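Local structure of histone acetyltransferase HPA2 and related acetyltransferases (Corynebacterium glutamicum ATCC 13032, 2QEC) at residues E72-A77 / T140-A145. The protein probably acts as an acyltransferase of the GCN5-related N-acetyltransferase (GNAT) family, transferring an acyl group, most likely acetyl from acetyl-CoA, to a substrate that is not established. The protein carries 1 engineered substitution. Numbering follows the deposited sequence.
Sequences EIVGVA and TGVGSA
Val142, in the first turn of helix 142-154, packs against Val74 and Gly75 on strand 73-80 in a small, buried helix-on-sheet contact, 107 Å² in all. Its two methyls divide the work. With CG1 anti to the backbone N (chi1 168°), that methyl is directed at the Val74-Gly75 peptide: Val142 CG1 lies 3.7 Å from Gly75 CA and equally near Val74 O. CG2 instead meets the side chain of Val74, where the closest pair is Val142 CG2 to Val74 CG2 at 3.7 Å, the two valines lying at a slant to each other. The helix comes close to the strand at the glycine, with Gly75 CA and Val142 CA 6.1 Å apart. The strand is irregular here, since Val74 and Gly75 together face Ala66 in a classic beta bulge, which sets Val74, directed toward the helix, beside Gly75. On the helix side, Gly141 is the N-cap residue, and its O accepts the first-turn bond from Ala145 N at 3.0 Å. Arg138 to Gly143 reads R-x-x-G-x-G, the GNAT motif A signature, consistent with backbone N-H groups here binding the acetyl-CoA pyrophosphate. Around the contact, Val142 also touches Ala66 of strand 61-67, Thr133 of strand 126-133 and Pro4, while Val76, directed away, packs on Ile17 and Leu21 of helix 14-25 on the other face of the sheet.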
ATOM      1  N   GLU A  72     -12.617  31.482  16.279  1.00 38.94           N
ATOM      2  CA  GLU A  72     -12.227  30.424  17.208  0.50 38.13           C
ATOM      3  C   GLU A  72     -11.842  29.177  16.456  1.00 38.25           C
ATOM      4  O   GLU A  72     -12.388  28.876  15.398  1.00 38.12           O
ATOM      5  CB  GLU A  72     -13.329  30.109  18.235  0.50 39.93           C
ATOM      6  CG  GLU A  72     -13.778  31.290  19.104  0.50 39.12           C
ATOM      7  CD  GLU A  72     -12.870  31.631  20.316  0.50 49.29           C
ATOM      8  OE1 GLU A  72     -12.060  30.777  20.757  0.50 38.49           O
ATOM      9  OE2 GLU A  72     -12.982  32.791  20.827  0.50 43.81           O
ATOM     10  N   ILE A  73     -10.899  28.452  17.045  1.00 37.61           N
ATOM     11  CA  ILE A  73     -10.434  27.194  16.499  1.00 37.32           C
ATOM     12  C   ILE A  73     -11.515  26.155  16.753  1.00 37.43           C
ATOM     13  O   ILE A  73     -11.993  25.991  17.889  1.00 37.29           O
ATOM     14  CB  ILE A  73      -9.079  26.770  17.119  1.00 36.55           C
ATOM     15  CG1 ILE A  73      -7.975  27.746  16.667  1.00 39.32           C
ATOM     16  CG2 ILE A  73      -8.753  25.326  16.772  1.00 40.06           C
ATOM     17  CD1 ILE A  73      -6.735  27.706  17.529  1.00 40.57           C
ATOM     18  N   VAL A  74     -11.997  25.569  15.660  1.00 35.74           N
ATOM     19  CA  VAL A  74     -13.077  24.577  15.688  1.00 38.32           C
ATOM     20  C   VAL A  74     -12.650  23.203  15.151  1.00 39.95           C
ATOM     21  O   VAL A  74     -13.415  22.243  15.191  1.00 39.26           O
ATOM     22  CB  VAL A  74     -14.333  25.075  14.896  1.00 39.61           C
ATOM     23  CG1 VAL A  74     -15.007  26.181  15.654  1.00 43.26           C
ATOM     24  CG2 VAL A  74     -13.989  25.511  13.484  1.00 44.04           C
ATOM     25  N   GLY A  75     -11.424  23.111  14.690  1.00 40.12           N
ATOM     26  CA  GLY A  75     -10.878  21.824  14.257  1.00 41.29           C
ATOM     27  C   GLY A  75      -9.382  21.875  14.157  1.00 42.83           C
ATOM     28  O   GLY A  75      -8.785  22.957  14.056  1.00 43.43           O
ATOM     29  N   VAL A  76      -8.795  20.691  14.212  1.00 40.74           N
ATOM     30  CA  VAL A  76      -7.362  20.526  14.116  0.50 41.10           C
ATOM     31  C   VAL A  76      -7.051  19.225  13.374  1.00 40.54           C
ATOM     32  O   VAL A  76      -7.780  18.224  13.490  1.00 42.12           O
ATOM     33  CB  VAL A  76      -6.661  20.613  15.521  0.50 42.18           C
ATOM     34  CG1 VAL A  76      -7.070  19.474  16.467  0.50 38.65           C
ATOM     35  CG2 VAL A  76      -5.144  20.692  15.388  0.50 43.41           C
ATOM     36  N   ALA A  77      -5.983  19.267  12.567  1.00 41.18           N
ATOM     37  CA  ALA A  77      -5.413  18.082  11.927  1.00 39.48           C
ATOM     38  C   ALA A  77      -3.886  17.987  12.172  1.00 42.14           C
ATOM     39  O   ALA A  77      -3.139  18.991  12.084  1.00 43.38           O
ATOM     40  CB  ALA A  77      -5.746  18.060  10.456  1.00 41.38           C
ATOM     41  N   THR A 140     -20.403  21.265  10.105  1.00 52.89           N
ATOM     42  CA  THR A 140     -19.998  22.587   9.580  1.00 53.13           C
ATOM     43  C   THR A 140     -19.015  22.545   8.408  1.00 51.31           C
ATOM     44  O   THR A 140     -18.654  23.591   7.858  1.00 53.01           O
ATOM     45  CB  THR A 140     -19.314  23.427  10.686  1.00 50.37           C
ATOM     46  OG1 THR A 140     -20.161  23.454  11.843  1.00 62.94           O
ATOM     47  CG2 THR A 140     -19.117  24.837  10.208  1.00 60.27           C
ATOM     48  N   GLY A 141     -18.573  21.350   8.053  1.00 49.01           N
ATOM     49  CA  GLY A 141     -17.570  21.176   7.013  1.00 50.31           C
ATOM     50  C   GLY A 141     -16.148  21.381   7.488  1.00 49.54           C
ATOM     51  O   GLY A 141     -15.251  21.525   6.679  1.00 50.18           O
ATOM     52  N   VAL A 142     -15.949  21.344   8.800  1.00 49.21           N
ATOM     53  CA  VAL A 142     -14.636  21.514   9.403  1.00 46.69           C
ATOM     54  C   VAL A 142     -13.701  20.419   8.911  1.00 40.93           C
ATOM     55  O   VAL A 142     -12.610  20.718   8.444  1.00 43.29           O
ATOM     56  CB  VAL A 142     -14.700  21.471  10.950  1.00 44.93           C
ATOM     57  CG1 VAL A 142     -13.311  21.359  11.558  1.00 48.48           C
ATOM     58  CG2 VAL A 142     -15.392  22.711  11.483  1.00 41.47           C
ATOM     59  N   GLY A 143     -14.120  19.162   9.033  1.00 40.16           N
ATOM     60  CA  GLY A 143     -13.265  18.035   8.621  1.00 37.60           C
ATOM     61  C   GLY A 143     -12.869  18.059   7.159  1.00 45.26           C
ATOM     62  O   GLY A 143     -11.739  17.733   6.782  1.00 40.98           O
ATOM     63  N   SER A 144     -13.821  18.456   6.334  1.00 48.02           N
ATOM     64  CA  SER A 144     -13.612  18.548   4.892  1.00 48.95           C
ATOM     65  C   SER A 144     -12.562  19.647   4.556  1.00 44.63           C
ATOM     66  O   SER A 144     -11.667  19.439   3.756  1.00 43.26           O
ATOM     67  CB  SER A 144     -14.976  18.861   4.251  1.00 48.39           C
ATOM     68  OG  SER A 144     -14.878  19.216   2.888  1.00 58.01           O
ATOM     69  N   ALA A 145     -12.695  20.806   5.188  1.00 43.15           N
ATOM     70  CA  ALA A 145     -11.754  21.932   5.007  1.00 41.43           C
ATOM     71  C   ALA A 145     -10.346  21.520   5.404  1.00 40.78           C
ATOM     72  O   ALA A 145      -9.370  21.738   4.656  1.00 45.34           O
ATOM     73  CB  ALA A 145     -12.242  23.155   5.808  1.00 39.44           C
TER